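Local atomic coordinates of penicillin-binding protein 2B (Streptococcus pneumoniae, PDB entry 2WAD), a protein that forms peptide cross-links between neighbouring glycan strands of cell-wall peptidoglycan as a transpeptidase of the elongation machinery, and binds penicillin. Residues 94-99 against 211-216; 440-445 against 596-601. One frame throughout, in Å; residues are numbered along the deposited sequence.

Contact 1 of 2, residues 94-99 against 211-216; sequences KEIAKK and EMPGIS. Unlike the reference sequence in segment 94-99: I96 (reference Thr).
K99 and I96, one helical turn apart on helix 90-100, both direct their CB toward residues 211-216 and carry the contact. K99 can be followed outward from its backbone. Its CB packs on the side chain of M212, 4.1 Å from CG. The chain then folds twice, at chi2 (-85°) and chi3 (-87°), which turns it across the E211 side chain at about a right angle. CE passes 3.8 Å from E211 OE1, and NZ ends 3.1 Å from that same oxygen in a hydrogen-bonded salt bridge. The ammonium group sits above the carboxylate plane, 48° out of it, rather than in line with the flat group. Both partners of this ion pair are exposed, and solvent probably moderates its strength.

The buried part belongs to I96, which replaces the threonine of the reference sequence. Its two branches separate around CB: CG2 lies anti to the backbone N and comes within 4.0 Å of I215 CG1, whereas the CG1 branch carries CD1 to P213. There CD1 makes an apolar contact with P213 CB at 4.1 Å and a van der Waals contact with the backbone carbonyl, 3.5 Å from P213 O. L181 of helix 169-182 and M88 also touch I96, so its side chain is enclosed from several parts of the domain.

The receiving surface is a type II beta turn from M212 to I215, closed by the bond from I215 N to M212 O (3.1 Å). G214 supplies the positive phi expected at the third position of such a turn. The arrangement is that of a helix laid against the turn leading into edge strand 215-225 of an antiparallel sheet, within the PBP dimerisation region.

Contact 2 of 2, residues 440-445 against 596-601; sequences LEYSSN and SPLTTG. Unlike the reference sequence in segment 596-601: P597 (reference Gly).
E441, near the end of helix 436-442, grips the 596-601 loop at two points. Its side chain, extended from a CG anti to the backbone N (chi1 179°), brings OE2 to T599 OG1 at 2.6 Å; the hydroxyl donates to the anti lone pair. Its carbonyl O accepts from T600 N at 3.3 Å, with a C=O...N angle of 161°. T599 OG1 also accepts a hydrogen bond from S596 N, so one hydroxyl links the carboxylate to the type I beta turn 596-599. Packing is close beside this: L598 CB lies over one face of the Y442 ring, 3.9 Å from its centroid and 27° off the normal, a CH-pi contact. S596 OG lies 3.7 Å from Y442 CE1, oblique to the ring, and accepts from L598 N in an ST turn.

The partly exposed, water-containing side is at T600. Its OG1 lies 3.0 Å from E441 O; a water donates to L440 O, its second leg to OG1 being doubtful. CG2 still packs on Y442 O.

T599 OG1 and T600 N thus tie the loop to the Schellman helix end at S443, whose OG bonds K615 and S386, the inferred acylated serine; S443 and N445 are consistent with an SxN motif.

How the contacts relate
From the N terminus, the chain enters contact 1 on helix 90-100 and returns to it at 211-216, closing a loop of 111 residues, a little under half of them helical and hardly any in strands, within the dimerisation region. It then crosses to the transpeptidase domain, where contact 2 opens at the end of helix 436-442. That second loop closes 150 residues later, between helix 578-593 and strand 613-616. The two loops follow in series, neither enclosing nor crossing the other. The centres of contact 1 and contact 2 are about 80 Å apart, and the two lie on opposite sides of the chain's centre. Contact 1 joins a helix to the start of a sheet strand, whereas contact 2 joins a helix end to an irregular loop.

Contact 1 of 2, residues 94-99 against 211-216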
loop_
_atom_site.group_PDB
_atom_site.type_symbol
_atom_site.label_atom_id
_atom_site.label_comp_id
_atom_site.label_asym_id
_atom_site.label_seq_id
_atom_site.Cartn_x
_atom_site.Cartn_y
_atom_site.Cartn_z
ATOM N N LYS A 94 34.663 29.199 1.196
ATOM C CA LYS A 94 35.144 29.271 -0.170
ATOM C C LYS A 94 36.571 28.728 -0.259
ATOM O O LYS A 94 36.887 28.032 -1.217
ATOM C CB LYS A 94 35.105 30.718 -0.674
ATOM C CG LYS A 94 33.701 31.224 -0.973
ATOM C CD LYS A 94 33.757 32.476 -1.835
ATOM C CE LYS A 94 34.615 33.539 -1.193
ATOM N NZ LYS A 94 34.401 34.880 -1.796
ATOM N N GLU A 95 37.420 29.034 0.725
ATOM C CA GLU A 95 38.780 28.490 0.742
ATOM C C GLU A 95 38.791 26.971 0.869
ATOM O O GLU A 95 39.590 26.307 0.209
ATOM C CB GLU A 95 39.660 29.106 1.837
ATOM C CG GLU A 95 39.754 30.628 1.850
ATOM C CD GLU A 95 40.453 31.220 0.636
ATOM O OE1 GLU A 95 41.355 30.568 0.080
ATOM O OE2 GLU A 95 40.115 32.358 0.247
ATOM N N ILE A 96 37.895 26.419 1.686
ATOM C CA ILE A 96 37.761 24.974 1.809
ATOM C C ILE A 96 37.200 24.312 0.539
ATOM O O ILE A 96 37.636 23.209 0.152
ATOM C CB ILE A 96 36.937 24.608 3.053
ATOM C CG1 ILE A 96 37.724 24.957 4.311
ATOM C CG2 ILE A 96 36.514 23.132 3.065
ATOM C CD1 ILE A 96 36.843 24.910 5.552
ATOM N N ALA A 97 36.246 24.981 -0.108
ATOM C CA ALA A 97 35.611 24.433 -1.313
ATOM C C ALA A 97 36.646 24.254 -2.415
ATOM O O ALA A 97 36.701 23.197 -3.021
ATOM C CB ALA A 97 34.493 25.336 -1.805
ATOM N N LYS A 98 37.479 25.268 -2.637
ATOM C CA LYS A 98 38.448 25.242 -3.728
ATOM C C LYS A 98 39.744 24.457 -3.505
ATOM O O LYS A 98 40.371 24.053 -4.482
ATOM C CB LYS A 98 38.743 26.649 -4.253
ATOM C CG LYS A 98 39.576 27.494 -3.353
ATOM C CD LYS A 98 39.157 28.941 -3.508
ATOM C CE LYS A 98 40.255 29.774 -4.108
ATOM N NZ LYS A 98 40.629 30.903 -3.187
ATOM N N LYS A 99 40.144 24.245 -2.251
ATOM C CA LYS A 99 41.124 23.204 -1.919
ATOM C C LYS A 99 40.546 21.814 -2.245
ATOM O O LYS A 99 41.254 20.905 -2.681
ATOM C CB LYS A 99 41.516 23.239 -0.437
ATOM C CG LYS A 99 42.508 24.310 -0.025
ATOM C CD LYS A 99 43.951 23.861 -0.251
ATOM C CE LYS A 99 44.514 23.091 0.928
ATOM N NZ LYS A 99 45.993 22.941 0.723
ATOM N N GLU A 211 44.313 19.120 5.986
ATOM C CA GLU A 211 44.647 20.449 5.482
ATOM C C GLU A 211 43.390 21.297 5.373
ATOM O O GLU A 211 43.473 22.530 5.326
ATOM C CB GLU A 211 45.308 20.363 4.116
ATOM C CG GLU A 211 46.799 20.054 4.144
ATOM C CD GLU A 211 47.333 19.752 2.751
ATOM O OE1 GLU A 211 46.625 20.068 1.758
ATOM O OE2 GLU A 211 48.439 19.188 2.630
ATOM N N MET A 212 42.246 20.609 5.378
ATOM C CA MET A 212 40.920 21.205 5.208
ATOM C C MET A 212 40.037 21.047 6.456
ATOM O O MET A 212 39.496 19.974 6.709
ATOM C CB MET A 212 40.193 20.519 4.041
ATOM C CG MET A 212 40.840 20.699 2.671
ATOM S SD MET A 212 39.908 19.779 1.420
ATOM C CE MET A 212 40.495 18.105 1.642
ATOM N N PRO A 213 39.867 22.119 7.232
ATOM C CA PRO A 213 39.018 22.047 8.418
ATOM C C PRO A 213 37.636 21.460 8.154
ATOM O O PRO A 213 36.934 21.892 7.235
ATOM C CB PRO A 213 38.911 23.514 8.863
ATOM C CG PRO A 213 40.197 24.119 8.385
ATOM C CD PRO A 213 40.511 23.439 7.089
ATOM N N GLY A 214 37.254 20.469 8.954
ATOM C CA GLY A 214 35.902 19.962 8.895
ATOM C C GLY A 214 35.804 18.778 7.958
ATOM O O GLY A 214 34.901 17.951 8.088
ATOM N N ILE A 215 36.737 18.682 7.013
ATOM C CA ILE A 215 36.615 17.670 5.966
ATOM C C ILE A 215 37.250 16.336 6.340
ATOM O O ILE A 215 38.349 16.284 6.880
ATOM C CB ILE A 215 37.154 18.155 4.607
ATOM C CG1 ILE A 215 36.229 19.231 4.038
ATOM C CG2 ILE A 215 37.262 16.971 3.635
ATOM C CD1 ILE A 215 34.953 18.650 3.455
ATOM N N SER A 216 36.545 15.254 6.041
ATOM C CA SER A 216 37.082 13.934 6.318
ATOM C C SER A 216 36.361 12.918 5.433
ATOM O O SER A 216 35.311 13.212 4.863
ATOM C CB SER A 216 36.914 13.580 7.800
ATOM O OG SER A 216 35.631 13.010 8.045
#

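Contact 2 of 2, residues 440-445 against 596-601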
loop_
_atom_site.group_PDB
_atom_site.type_symbol
_atom_site.label_atom_id
_atom_site.label_comp_id
_atom_site.label_asym_id
_atom_site.label_seq_id
_atom_site.Cartn_x
_atom_site.Cartn_y
_atom_site.Cartn_z
ATOM N N LEU A 440 -28.305 -18.981 -2.634
ATOM C CA LEU A 440 -26.846 -18.896 -2.721
ATOM C C LEU A 440 -26.279 -20.047 -3.560
ATOM O O LEU A 440 -25.426 -19.828 -4.437
ATOM C CB LEU A 440 -26.230 -18.837 -1.320
ATOM C CG LEU A 440 -26.426 -17.507 -0.566
ATOM C CD1 LEU A 440 -26.023 -17.575 0.893
ATOM C CD2 LEU A 440 -25.667 -16.362 -1.213
ATOM N N GLU A 441 -26.793 -21.256 -3.316
ATOM C CA GLU A 441 -26.334 -22.459 -4.036
ATOM C C GLU A 441 -26.455 -22.330 -5.554
ATOM O O GLU A 441 -25.512 -22.689 -6.278
ATOM C CB GLU A 441 -27.039 -23.728 -3.550
ATOM C CG GLU A 441 -26.618 -25.001 -4.279
ATOM C CD GLU A 441 -27.319 -26.262 -3.747
ATOM O OE1 GLU A 441 -28.112 -26.164 -2.786
ATOM O OE2 GLU A 441 -27.073 -27.362 -4.292
ATOM N N TYR A 442 -27.582 -21.763 -6.003
ATOM C CA TYR A 442 -27.895 -21.598 -7.422
ATOM C C TYR A 442 -27.527 -20.250 -8.031
ATOM O O TYR A 442 -27.568 -20.070 -9.257
ATOM C CB TYR A 442 -29.386 -21.811 -7.675
ATOM C CG TYR A 442 -29.998 -23.037 -7.054
ATOM C CD1 TYR A 442 -29.232 -24.153 -6.732
ATOM C CD2 TYR A 442 -31.366 -23.083 -6.803
ATOM C CE1 TYR A 442 -29.818 -25.279 -6.148
ATOM C CE2 TYR A 442 -31.956 -24.203 -6.237
ATOM C CZ TYR A 442 -31.184 -25.292 -5.900
ATOM O OH TYR A 442 -31.807 -26.388 -5.322
ATOM N N SER A 443 -27.157 -19.306 -7.173
ATOM C CA SER A 443 -26.876 -17.941 -7.603
ATOM C C SER A 443 -28.111 -17.294 -8.212
ATOM O O SER A 443 -28.055 -16.725 -9.296
ATOM C CB SER A 443 -25.673 -17.867 -8.556
ATOM O OG SER A 443 -25.063 -16.571 -8.527
ATOM N N SER A 444 -29.224 -17.397 -7.501
ATOM C CA SER A 444 -30.484 -16.846 -7.982
ATOM C C SER A 444 -30.476 -15.323 -7.965
ATOM O O SER A 444 -30.298 -14.708 -6.904
ATOM C CB SER A 444 -31.622 -17.341 -7.083
ATOM O OG SER A 444 -32.780 -16.565 -7.304
ATOM N N ASN A 445 -30.687 -14.706 -9.123
ATOM C CA ASN A 445 -30.973 -13.271 -9.137
ATOM C C ASN A 445 -32.377 -12.926 -8.609
ATOM O O ASN A 445 -32.565 -11.850 -8.045
ATOM C CB ASN A 445 -30.799 -12.666 -10.534
ATOM C CG ASN A 445 -29.341 -12.466 -10.935
ATOM O OD1 ASN A 445 -28.426 -12.387 -10.104
ATOM N ND2 ASN A 445 -29.125 -12.338 -12.239
ATOM N N SER A 596 -27.511 -30.609 -7.085
ATOM C CA SER A 596 -28.569 -30.168 -7.993
ATOM C C SER A 596 -27.971 -29.859 -9.373
ATOM O O SER A 596 -26.800 -29.494 -9.499
ATOM C CB SER A 596 -29.275 -28.945 -7.388
ATOM O OG SER A 596 -30.053 -28.215 -8.329
ATOM N N PRO A 597 -28.778 -29.996 -10.429
ATOM C CA PRO A 597 -28.311 -29.461 -11.707
ATOM C C PRO A 597 -28.002 -27.950 -11.651
ATOM O O PRO A 597 -27.322 -27.431 -12.552
ATOM C CB PRO A 597 -29.449 -29.764 -12.686
ATOM C CG PRO A 597 -30.500 -30.515 -11.905
ATOM C CD PRO A 597 -30.116 -30.616 -10.475
ATOM N N LEU A 598 -28.440 -27.265 -10.593
ATOM C CA LEU A 598 -28.224 -25.819 -10.473
ATOM C C LEU A 598 -27.101 -25.456 -9.508
ATOM O O LEU A 598 -26.805 -24.277 -9.318
ATOM C CB LEU A 598 -29.512 -25.067 -10.073
ATOM C CG LEU A 598 -30.674 -25.227 -11.048
ATOM C CD1 LEU A 598 -31.945 -24.567 -10.524
ATOM C CD2 LEU A 598 -30.305 -24.704 -12.428
ATOM N N THR A 599 -26.510 -26.459 -8.869
ATOM C CA THR A 599 -25.366 -26.218 -8.019
ATOM C C THR A 599 -24.248 -25.591 -8.848
ATOM O O THR A 599 -23.861 -26.125 -9.896
ATOM C CB THR A 599 -24.867 -27.515 -7.389
ATOM O OG1 THR A 599 -25.854 -27.987 -6.462
ATOM C CG2 THR A 599 -23.546 -27.252 -6.637
ATOM N N THR A 600 -23.730 -24.458 -8.379
ATOM C CA THR A 600 -22.827 -23.663 -9.201
ATOM C C THR A 600 -21.343 -23.895 -8.917
ATOM O O THR A 600 -20.494 -23.511 -9.725
ATOM C CB THR A 600 -23.088 -22.148 -9.029
ATOM O OG1 THR A 600 -23.027 -21.813 -7.633
ATOM C CG2 THR A 600 -24.468 -21.753 -9.617
ATOM N N GLY A 601 -21.006 -24.501 -7.786
ATOM C CA GLY A 601 -19.604 -24.497 -7.389
ATOM C C GLY A 601 -18.883 -25.795 -7.060
ATOM O O GLY A 601 -17.891 -25.779 -6.309
HETATM O O HOH W 1 -23.038 -19.669 -6.356
#